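PDB 2GOP: trilobed Protease from Pyrococcus furiosus, which probably hydrolyses peptides, and contains a beta-propeller domain of open Velcro topology, whose first and last blades are not closed by a shared sheet. Local coordinates for residues N53-I58 with T337-P342; V275-F280 with N286-D291; V314-T319 with R324-W329. All coordinates share one frame; numbering follows the deposited sequence.

Contact 1: residues N53-I58 with T337-P342; sequences NARRFI and TDYNDP
The side chains of Arg55 and Tyr339 come from opposite directions across the seam between the first and last blades of the propeller, and the phenol oxygen slides over one face of the guanidinium. Tyr339 OH lies 3.4 Å from Arg55 NH1, displaced toward the rim of that face. Because the hydroxyl sits above the guanidinium plane while the N-H bonds lie in it, the angle is too poor for a hydrogen bond. The two flat groups are tilted by 21°. Thr337 adds a looser van der Waals touch, its CG2 being 4.2 Å from Arg55 NH2.

The polar link between the segments runs through a water. Arg55 NH2 donates to it over 3.1 Å, with the water at the edge of the guanidinium and in its plane, and the backbone Asp338 N donates to the same oxygen over 3.0 Å. That water also sits 3.6 Å above the plane of the Tyr339 ring, over its centre.

Further out, the Arg55 chain runs extended from CG to NE, carrying its head across from strand 55-59, while a long, weak ion pair joins NE to Glu48 on the adjacent strand. Tyr339 OH is hydrogen-bonded to Tyr29 OH of the first blade. Within the last blade, Glu325 accepts from Tyr339 N and is hydrogen-bonded to Thr337 OG1, which positions the loop.

With 119 Å² buried in all, the segments share a face-on hydroxyl-guanidinium approach and a bridging water in place of strand pairing, as an open Velcro topology implies. Asp338 OD1, 5.7 Å from Arg55 NH2, probably adds mild electrostatic attraction.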
loop_
_atom_site.group_PDB
_atom_site.type_symbol
_atom_site.label_atom_id
_atom_site.label_comp_id
_atom_site.label_asym_id
_atom_site.label_seq_id
_atom_site.Cartn_x
_atom_site.Cartn_y
_atom_site.Cartn_z
ATOM N N ASN A 53 -19.466 27.174 -19.493
ATOM C CA ASN A 53 -19.941 25.813 -19.186
ATOM C C ASN A 53 -20.012 24.860 -20.396
ATOM O O ASN A 53 -20.604 23.777 -20.309
ATOM C CB ASN A 53 -21.291 25.856 -18.454
ATOM C CG ASN A 53 -21.232 26.658 -17.165
ATOM O OD1 ASN A 53 -20.179 26.770 -16.534
ATOM N ND2 ASN A 53 -22.369 27.209 -16.762
ATOM N N ALA A 54 -19.384 25.255 -21.504
ATOM C CA ALA A 54 -19.352 24.435 -22.711
ATOM C C ALA A 54 -18.518 23.181 -22.463
ATOM O O ALA A 54 -17.495 23.242 -21.772
ATOM C CB ALA A 54 -18.784 25.236 -23.888
ATOM N N ARG A 55 -18.967 22.054 -23.024
ATOM C CA ARG A 55 -18.329 20.756 -22.809
ATOM C C ARG A 55 -17.759 20.157 -24.083
ATOM O O ARG A 55 -18.245 20.417 -25.179
ATOM C CB ARG A 55 -19.323 19.763 -22.213
ATOM C CG ARG A 55 -19.716 20.095 -20.810
ATOM C CD ARG A 55 -20.690 19.093 -20.252
ATOM N NE ARG A 55 -20.881 19.311 -18.821
ATOM C CZ ARG A 55 -21.843 18.752 -18.090
ATOM N NH1 ARG A 55 -22.734 17.935 -18.649
ATOM N NH2 ARG A 55 -21.917 19.022 -16.786
ATOM N N ARG A 56 -16.716 19.352 -23.912
ATOM C CA ARG A 56 -16.149 18.555 -24.991
ATOM C C ARG A 56 -15.923 17.156 -24.439
ATOM O O ARG A 56 -15.767 16.987 -23.240
ATOM C CB ARG A 56 -14.853 19.190 -25.512
ATOM C CG ARG A 56 -15.108 20.474 -26.316
ATOM C CD ARG A 56 -13.861 20.990 -27.046
ATOM N NE ARG A 56 -12.910 21.913 -26.386
ATOM C CZ ARG A 56 -12.938 22.429 -25.150
ATOM N NH1 ARG A 56 -13.895 22.183 -24.255
ATOM N NH2 ARG A 56 -11.946 23.244 -24.799
ATOM N N PHE A 57 -15.928 16.159 -25.313
ATOM C CA PHE A 57 -15.866 14.765 -24.886
ATOM C C PHE A 57 -14.786 14.002 -25.651
ATOM O O PHE A 57 -14.590 14.225 -26.846
ATOM C CB PHE A 57 -17.232 14.093 -25.089
ATOM C CG PHE A 57 -18.361 14.775 -24.357
ATOM C CD1 PHE A 57 -18.644 14.459 -23.037
ATOM C CD2 PHE A 57 -19.143 15.733 -24.991
ATOM C CE1 PHE A 57 -19.676 15.091 -22.350
ATOM C CE2 PHE A 57 -20.182 16.362 -24.313
ATOM C CZ PHE A 57 -20.443 16.034 -22.987
ATOM N N ILE A 58 -14.070 13.128 -24.948
ATOM C CA ILE A 58 -13.206 12.139 -25.583
ATOM C C ILE A 58 -13.651 10.754 -25.122
ATOM O O ILE A 58 -13.531 10.412 -23.943
ATOM C CB ILE A 58 -11.721 12.351 -25.239
ATOM C CG1 ILE A 58 -11.256 13.758 -25.638
ATOM C CG2 ILE A 58 -10.878 11.300 -25.928
ATOM C CD1 ILE A 58 -9.818 14.090 -25.179
ATOM N N THR A 337 -21.163 19.848 -11.568
ATOM C CA THR A 337 -21.891 18.715 -12.146
ATOM C C THR A 337 -23.041 18.288 -11.239
ATOM O O THR A 337 -23.005 18.500 -10.030
ATOM C CB THR A 337 -20.968 17.493 -12.419
ATOM O OG1 THR A 337 -20.473 16.966 -11.184
ATOM C CG2 THR A 337 -19.797 17.872 -13.305
ATOM N N ASP A 338 -24.066 17.694 -11.843
ATOM C CA ASP A 338 -25.194 17.135 -11.093
ATOM C C ASP A 338 -25.753 15.909 -11.817
ATOM O O ASP A 338 -26.961 15.715 -11.902
ATOM C CB ASP A 338 -26.271 18.201 -10.867
ATOM C CG ASP A 338 -26.812 18.794 -12.168
ATOM O OD1 ASP A 338 -26.303 18.465 -13.256
ATOM O OD2 ASP A 338 -27.761 19.597 -12.099
ATOM N N TYR A 339 -24.847 15.084 -12.335
ATOM C CA TYR A 339 -25.215 13.954 -13.188
ATOM C C TYR A 339 -26.258 13.074 -12.523
ATOM O O TYR A 339 -27.259 12.698 -13.136
ATOM C CB TYR A 339 -23.974 13.123 -13.529
ATOM C CG TYR A 339 -23.085 13.759 -14.574
ATOM C CD1 TYR A 339 -23.453 13.755 -15.921
ATOM C CD2 TYR A 339 -21.877 14.356 -14.226
ATOM C CE1 TYR A 339 -22.642 14.333 -16.894
ATOM C CE2 TYR A 339 -21.066 14.939 -15.186
ATOM C CZ TYR A 339 -21.451 14.925 -16.521
ATOM O OH TYR A 339 -20.645 15.496 -17.477
ATOM N N ASN A 340 -26.036 12.769 -11.255
ATOM C CA ASN A 340 -26.873 11.801 -10.553
ATOM C C ASN A 340 -28.133 12.357 -9.910
ATOM O O ASN A 340 -29.020 11.589 -9.534
ATOM C CB ASN A 340 -26.018 11.058 -9.536
ATOM C CG ASN A 340 -25.002 10.197 -10.207
ATOM O OD1 ASN A 340 -25.360 9.264 -10.922
ATOM N ND2 ASN A 340 -23.727 10.527 -10.038
ATOM N N ASP A 341 -28.222 13.680 -9.793
ATOM C CA ASP A 341 -29.447 14.327 -9.300
ATOM C C ASP A 341 -29.765 15.565 -10.148
ATOM O O ASP A 341 -29.783 16.692 -9.651
ATOM C CB ASP A 341 -29.290 14.674 -7.819
ATOM C CG ASP A 341 -28.893 13.467 -6.982
ATOM O OD1 ASP A 341 -27.682 13.148 -6.946
ATOM O OD2 ASP A 341 -29.784 12.833 -6.372
ATOM N N PRO A 342 -30.028 15.345 -11.443
ATOM C CA PRO A 342 -30.043 16.428 -12.424
ATOM C C PRO A 342 -31.242 17.370 -12.299
ATOM O O PRO A 342 -31.183 18.498 -12.787
ATOM C CB PRO A 342 -30.076 15.677 -13.756
ATOM C CG PRO A 342 -30.798 14.410 -13.436
ATOM C CD PRO A 342 -30.373 14.047 -12.050
HETATM O O HOH W 1 -23.862 17.539 -14.817
#

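Contact 2: residues V275-F280 with N286-D291; sequences VYFTLF and NLYIWD
Val275 to Leu279 pair with Trp290 to Asn286 in the antiparallel beta hairpin that forms the two middle strands of a four-stranded propeller blade. The short strand axes pass 4.6 Å apart at 142°, 38° from exactly antiparallel, a marked twist.

Backbone bonding is regular. Three hydrogen-bonded pairs, Val275 with Trp290, Phe277 with Tyr288 and Leu279 with Asn286, each exchange two N-H...O bonds. The shortest, Trp290 N to Val275 O, is 2.7 Å. The longest, Phe277 N to Tyr288 O, is 3.1 Å. In the non-hydrogen-bonded pair between Thr278 and Leu287, Thr278 CA approaches Asn286 O at 3.1 Å in a CA-H...O contact.

CH-pi packing appears on both faces. Beside Tyr276, Ile289 points the same way, and its CG1 lies 4.0 Å from the centroid of the Tyr276 ring, over the face; Phe307 of the next blade touches the same tyrosine. On the other face, Phe277 has CG between its backbone N and carbonyl carbon (chi1 64°), which swings the ring toward strand 284-290, where Tyr288 CB covers it. The Phe277 and Tyr288 rings are tilted by 23° but slid well past each other, centroids 5.8 Å apart. Tyr288 OH reaches on to Glu281.

Trp290 CB abuts the Phe277 ring at its edge, 3.8 Å from CE1.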
loop_
_atom_site.group_PDB
_atom_site.type_symbol
_atom_site.label_atom_id
_atom_site.label_comp_id
_atom_site.label_asym_id
_atom_site.label_seq_id
_atom_site.Cartn_x
_atom_site.Cartn_y
_atom_site.Cartn_z
ATOM N N VAL A 275 0.784 24.500 -0.416
ATOM C CA VAL A 275 0.560 23.081 -0.485
ATOM C C VAL A 275 -0.909 22.814 -0.230
ATOM O O VAL A 275 -1.476 23.278 0.755
ATOM C CB VAL A 275 1.459 22.315 0.519
ATOM C CG1 VAL A 275 1.112 20.822 0.532
ATOM C CG2 VAL A 275 2.930 22.511 0.160
ATOM N N TYR A 276 -1.507 22.064 -1.150
ATOM C CA TYR A 276 -2.901 21.708 -1.112
ATOM C C TYR A 276 -2.944 20.220 -0.815
ATOM O O TYR A 276 -2.248 19.437 -1.467
ATOM C CB TYR A 276 -3.539 22.003 -2.475
ATOM C CG TYR A 276 -3.507 23.473 -2.878
ATOM C CD1 TYR A 276 -2.354 24.057 -3.367
ATOM C CD2 TYR A 276 -4.644 24.265 -2.782
ATOM C CE1 TYR A 276 -2.328 25.389 -3.735
ATOM C CE2 TYR A 276 -4.627 25.602 -3.148
ATOM C CZ TYR A 276 -3.469 26.159 -3.630
ATOM O OH TYR A 276 -3.445 27.489 -3.991
ATOM N N PHE A 277 -3.749 19.826 0.163
ATOM C CA PHE A 277 -3.734 18.452 0.620
ATOM C C PHE A 277 -5.014 18.047 1.324
ATOM O O PHE A 277 -5.748 18.878 1.845
ATOM C CB PHE A 277 -2.545 18.232 1.564
ATOM C CG PHE A 277 -2.637 19.025 2.824
ATOM C CD1 PHE A 277 -2.238 20.359 2.853
ATOM C CD2 PHE A 277 -3.140 18.455 3.984
ATOM C CE1 PHE A 277 -2.337 21.096 4.013
ATOM C CE2 PHE A 277 -3.244 19.208 5.147
ATOM C CZ PHE A 277 -2.841 20.529 5.150
ATOM N N THR A 278 -5.242 16.739 1.329
ATOM C CA THR A 278 -6.387 16.156 2.010
ATOM C C THR A 278 -5.931 15.468 3.284
ATOM O O THR A 278 -4.842 14.888 3.349
ATOM C CB THR A 278 -7.155 15.146 1.128
ATOM O OG1 THR A 278 -6.276 14.098 0.708
ATOM C CG2 THR A 278 -7.751 15.838 -0.104
ATOM N N LEU A 279 -6.774 15.574 4.312
ATOM C CA LEU A 279 -6.572 14.913 5.601
ATOM C C LEU A 279 -7.746 13.989 5.879
ATOM O O LEU A 279 -8.883 14.325 5.549
ATOM C CB LEU A 279 -6.484 15.945 6.726
ATOM C CG LEU A 279 -5.187 16.112 7.512
ATOM C CD1 LEU A 279 -3.933 16.041 6.667
ATOM C CD2 LEU A 279 -5.275 17.435 8.270
ATOM N N PHE A 280 -7.453 12.829 6.469
ATOM C CA PHE A 280 -8.463 11.895 6.964
ATOM C C PHE A 280 -8.726 12.222 8.441
ATOM O O PHE A 280 -7.840 12.047 9.283
ATOM C CB PHE A 280 -7.984 10.450 6.838
ATOM C CG PHE A 280 -7.987 9.921 5.425
ATOM C CD1 PHE A 280 -7.125 10.439 4.471
ATOM C CD2 PHE A 280 -8.835 8.889 5.063
ATOM C CE1 PHE A 280 -7.120 9.947 3.177
ATOM C CE2 PHE A 280 -8.838 8.389 3.772
ATOM C CZ PHE A 280 -7.977 8.918 2.825
ATOM N N ASN A 286 -11.057 15.793 4.226
ATOM C CA ASN A 286 -11.184 17.222 4.024
ATOM C C ASN A 286 -10.004 17.789 3.248
ATOM O O ASN A 286 -8.911 17.267 3.350
ATOM C CB ASN A 286 -11.285 17.899 5.384
ATOM C CG ASN A 286 -12.541 17.506 6.129
ATOM O OD1 ASN A 286 -13.642 17.538 5.571
ATOM N ND2 ASN A 286 -12.382 17.116 7.389
ATOM N N LEU A 287 -10.239 18.860 2.486
ATOM C CA LEU A 287 -9.210 19.516 1.675
ATOM C C LEU A 287 -8.762 20.792 2.364
ATOM O O LEU A 287 -9.607 21.626 2.748
ATOM C CB LEU A 287 -9.780 19.887 0.301
ATOM C CG LEU A 287 -8.974 19.841 -1.007
ATOM C CD1 LEU A 287 -9.552 20.886 -1.976
ATOM C CD2 LEU A 287 -7.463 19.998 -0.880
ATOM N N TYR A 288 -7.443 20.962 2.478
ATOM C CA TYR A 288 -6.840 22.130 3.116
ATOM C C TYR A 288 -5.800 22.785 2.231
ATOM O O TYR A 288 -5.348 22.208 1.247
ATOM C CB TYR A 288 -6.125 21.716 4.411
ATOM C CG TYR A 288 -7.044 21.248 5.499
ATOM C CD1 TYR A 288 -7.388 19.899 5.617
ATOM C CD2 TYR A 288 -7.590 22.153 6.405
ATOM C CE1 TYR A 288 -8.251 19.471 6.618
ATOM C CE2 TYR A 288 -8.464 21.729 7.410
ATOM C CZ TYR A 288 -8.777 20.395 7.515
ATOM O OH TYR A 288 -9.646 19.984 8.505
ATOM N N ILE A 289 -5.405 23.996 2.616
ATOM C CA ILE A 289 -4.266 24.656 2.010
ATOM C C ILE A 289 -3.319 25.055 3.120
ATOM O O ILE A 289 -3.745 25.500 4.206
ATOM C CB ILE A 289 -4.682 25.888 1.155
ATOM C CG1 ILE A 289 -3.482 26.436 0.368
ATOM C CG2 ILE A 289 -5.314 26.979 2.028
ATOM C CD1 ILE A 289 -3.774 27.723 -0.365
ATOM N N TRP A 290 -2.028 24.878 2.852
ATOM C CA TRP A 290 -0.981 25.339 3.744
ATOM C C TRP A 290 -0.178 26.435 3.063
ATOM O O TRP A 290 0.224 26.305 1.895
ATOM C CB TRP A 290 -0.064 24.185 4.142
ATOM C CG TRP A 290 1.041 24.603 5.043
ATOM C CD1 TRP A 290 1.019 24.622 6.399
ATOM C CD2 TRP A 290 2.336 25.073 4.653
ATOM N NE1 TRP A 290 2.217 25.065 6.883
ATOM C CE2 TRP A 290 3.048 25.347 5.834
ATOM C CE3 TRP A 290 2.969 25.272 3.419
ATOM C CZ2 TRP A 290 4.347 25.837 5.825
ATOM C CZ3 TRP A 290 4.268 25.752 3.409
ATOM C CH2 TRP A 290 4.944 26.030 4.609
ATOM N N ASP A 291 0.036 27.523 3.795
ATOM C CA ASP A 291 0.822 28.647 3.299
ATOM C C ASP A 291 1.691 29.255 4.407
ATOM O O ASP A 291 2.064 30.415 4.344
ATOM C CB ASP A 291 -0.109 29.697 2.669
ATOM C CG ASP A 291 -0.944 30.455 3.703
ATOM O OD1 ASP A 291 -1.022 30.020 4.880
ATOM O OD2 ASP A 291 -1.530 31.493 3.327
#

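Contact 3: residues V314-T319 with R324-W329; sequences VYLKET and RELFTW
Residues 314-318 and 325-329 are the central strands of the last propeller blade, an antiparallel beta hairpin in which Tyr315 faces Phe327 and Lys317 faces Glu325 as hydrogen-bonded pairs. Their short axes are inclined at 137°.

The Tyr315-Phe327 pair is joined by two backbone bonds, Phe327 N to Tyr315 O being 2.9 Å. Of the next two, Lys317 N to Glu325 O is sound, whereas Glu325 N to Lys317 O is weak at 3.3 Å.

On the face bearing these pairs, lysine and aromatic side chains pack together. Lys317 CE lies over the Phe327 ring, 3.6 Å from its centroid, with NZ in a cation-pi position at 4.3 Å from the same centroid; a bend at chi3 (66°) folds the chain onto the ring, and NZ continues into a salt bridge with Glu333. Tyr315 CE1 presses on Phe327 CB at 3.4 Å, and Trp329 CB meets the edge of the tyrosine ring. On the reverse face Leu326 CD1 touches both Val314 CG2 and Leu316 CD2, and Pro20 of the first blade packs on Leu316 and Leu326.

At the turn end, Arg324 NE donates to Leu17 O of the first blade. Glu318 OE1 accepts twice: from Arg324 N at 2.8 Å, on its anti side, and in a salt bridge from Arg324 NH1 at 3.0 Å, through its syn lone pair.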
loop_
_atom_site.group_PDB
_atom_site.type_symbol
_atom_site.label_atom_id
_atom_site.label_comp_id
_atom_site.label_asym_id
_atom_site.label_seq_id
_atom_site.Cartn_x
_atom_site.Cartn_y
_atom_site.Cartn_z
ATOM N N VAL A 314 -10.197 22.530 -8.016
ATOM C CA VAL A 314 -11.270 21.631 -8.451
ATOM C C VAL A 314 -11.174 20.333 -7.668
ATOM O O VAL A 314 -10.079 19.848 -7.383
ATOM C CB VAL A 314 -11.202 21.320 -9.977
ATOM C CG1 VAL A 314 -10.102 20.303 -10.296
ATOM C CG2 VAL A 314 -12.547 20.814 -10.484
ATOM N N TYR A 315 -12.315 19.771 -7.312
ATOM C CA TYR A 315 -12.307 18.516 -6.577
ATOM C C TYR A 315 -13.595 17.750 -6.772
ATOM O O TYR A 315 -14.636 18.331 -7.131
ATOM C CB TYR A 315 -12.043 18.762 -5.083
ATOM C CG TYR A 315 -12.922 19.832 -4.442
ATOM C CD1 TYR A 315 -14.191 19.533 -3.949
ATOM C CD2 TYR A 315 -12.464 21.134 -4.304
ATOM C CE1 TYR A 315 -14.981 20.513 -3.345
ATOM C CE2 TYR A 315 -13.240 22.118 -3.699
ATOM C CZ TYR A 315 -14.495 21.805 -3.232
ATOM O OH TYR A 315 -15.245 22.799 -2.655
ATOM N N LEU A 316 -13.491 16.438 -6.576
ATOM C CA LEU A 316 -14.651 15.577 -6.422
ATOM C C LEU A 316 -15.012 15.474 -4.933
ATOM O O LEU A 316 -14.141 15.204 -4.093
ATOM C CB LEU A 316 -14.369 14.185 -7.003
ATOM C CG LEU A 316 -14.202 14.083 -8.523
ATOM C CD1 LEU A 316 -13.845 12.647 -8.933
ATOM C CD2 LEU A 316 -15.481 14.532 -9.238
ATOM N N LYS A 317 -16.289 15.677 -4.618
ATOM C CA LYS A 317 -16.797 15.570 -3.254
ATOM C C LYS A 317 -17.973 14.589 -3.159
ATOM O O LYS A 317 -18.990 14.763 -3.835
ATOM C CB LYS A 317 -17.249 16.944 -2.746
ATOM C CG LYS A 317 -17.936 16.903 -1.383
ATOM C CD LYS A 317 -18.082 18.283 -0.765
ATOM C CE LYS A 317 -19.006 19.172 -1.553
ATOM N NZ LYS A 317 -19.480 20.348 -0.748
ATOM N N GLU A 318 -17.827 13.589 -2.291
ATOM C CA GLU A 318 -18.854 12.595 -2.034
ATOM C C GLU A 318 -19.407 12.747 -0.617
ATOM O O GLU A 318 -18.695 13.162 0.294
ATOM C CB GLU A 318 -18.265 11.200 -2.215
ATOM C CG GLU A 318 -19.279 10.082 -2.171
ATOM C CD GLU A 318 -18.855 8.905 -2.997
ATOM O OE1 GLU A 318 -18.800 9.051 -4.236
ATOM O OE2 GLU A 318 -18.582 7.835 -2.413
ATOM N N THR A 319 -20.684 12.416 -0.445
ATOM C CA THR A 319 -21.332 12.413 0.869
ATOM C C THR A 319 -22.083 11.094 1.105
ATOM O O THR A 319 -22.172 10.235 0.219
ATOM C CB THR A 319 -22.348 13.570 1.009
ATOM O OG1 THR A 319 -23.462 13.338 0.144
ATOM C CG2 THR A 319 -21.714 14.906 0.670
ATOM N N ARG A 324 -20.109 11.199 -5.573
ATOM C CA ARG A 324 -19.224 12.300 -5.923
ATOM C C ARG A 324 -19.682 13.074 -7.164
ATOM O O ARG A 324 -20.117 12.487 -8.158
ATOM C CB ARG A 324 -17.787 11.809 -6.106
ATOM C CG ARG A 324 -17.621 10.706 -7.136
ATOM C CD ARG A 324 -16.431 9.820 -6.824
ATOM N NE ARG A 324 -16.383 8.650 -7.703
ATOM C CZ ARG A 324 -16.993 7.489 -7.479
ATOM N NH1 ARG A 324 -17.731 7.287 -6.396
ATOM N NH2 ARG A 324 -16.858 6.508 -8.355
ATOM N N GLU A 325 -19.596 14.399 -7.059
ATOM C CA GLU A 325 -19.789 15.327 -8.173
ATOM C C GLU A 325 -18.600 16.301 -8.184
ATOM O O GLU A 325 -17.829 16.359 -7.225
ATOM C CB GLU A 325 -21.089 16.110 -8.003
ATOM C CG GLU A 325 -22.376 15.266 -8.017
ATOM C CD GLU A 325 -22.798 14.796 -9.406
ATOM O OE1 GLU A 325 -22.237 15.268 -10.420
ATOM O OE2 GLU A 325 -23.710 13.943 -9.479
ATOM N N LEU A 326 -18.467 17.067 -9.257
ATOM C CA LEU A 326 -17.373 18.017 -9.402
ATOM C C LEU A 326 -17.742 19.373 -8.817
ATOM O O LEU A 326 -18.856 19.878 -9.009
ATOM C CB LEU A 326 -17.005 18.183 -10.878
ATOM C CG LEU A 326 -15.611 18.736 -11.190
ATOM C CD1 LEU A 326 -14.555 17.692 -10.959
ATOM C CD2 LEU A 326 -15.557 19.229 -12.624
ATOM N N PHE A 327 -16.783 19.961 -8.108
ATOM C CA PHE A 327 -16.935 21.274 -7.491
ATOM C C PHE A 327 -15.689 22.087 -7.787
ATOM O O PHE A 327 -14.610 21.522 -7.956
ATOM C CB PHE A 327 -17.073 21.141 -5.967
ATOM C CG PHE A 327 -18.349 20.479 -5.511
ATOM C CD1 PHE A 327 -18.472 19.098 -5.524
ATOM C CD2 PHE A 327 -19.412 21.235 -5.044
ATOM C CE1 PHE A 327 -19.642 18.484 -5.095
ATOM C CE2 PHE A 327 -20.589 20.628 -4.609
ATOM C CZ PHE A 327 -20.704 19.257 -4.633
ATOM N N THR A 328 -15.834 23.408 -7.843
ATOM C CA THR A 328 -14.677 24.302 -7.884
ATOM C C THR A 328 -14.628 25.155 -6.625
ATOM O O THR A 328 -15.603 25.261 -5.881
ATOM C CB THR A 328 -14.654 25.230 -9.135
ATOM O OG1 THR A 328 -15.866 25.986 -9.214
ATOM C CG2 THR A 328 -14.462 24.422 -10.427
ATOM N N TRP A 329 -13.473 25.759 -6.385
ATOM C CA TRP A 329 -13.315 26.627 -5.242
ATOM C C TRP A 329 -12.324 27.748 -5.582
ATOM O O TRP A 329 -11.192 27.482 -5.984
ATOM C CB TRP A 329 -12.873 25.801 -4.035
ATOM C CG TRP A 329 -12.953 26.527 -2.759
ATOM C CD1 TRP A 329 -14.024 26.594 -1.911
ATOM C CD2 TRP A 329 -11.920 27.303 -2.170
ATOM N NE1 TRP A 329 -13.714 27.374 -0.823
ATOM C CE2 TRP A 329 -12.427 27.823 -0.958
ATOM C CE3 TRP A 329 -10.612 27.623 -2.551
ATOM C CZ2 TRP A 329 -11.670 28.633 -0.121
ATOM C CZ3 TRP A 329 -9.859 28.434 -1.712
ATOM C CH2 TRP A 329 -10.391 28.928 -0.514
#

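In the fold
From the N terminus, the chain first lays down the blade that ends in strand 55-59, the earlier half of contact 1. Some 280 residues then build the remaining blades before 337-342, following the last blade, returns to the first and closes that long loop, tying the two ends of the propeller together. Both hairpins fall within it and close only short turns: contact 2 in the sixth blade, then contact 3 in the seventh, in series without crossing. The hairpins are neighbours, with centres 14 Å apart, and touch where Leu287 CD1 packs on Tyr315 CD2 at 3.7 Å. Contact 3 also meets contact 1, through Thr337 OG1 and Leu326 N at 2.8 Å, a probable hydrogen bond.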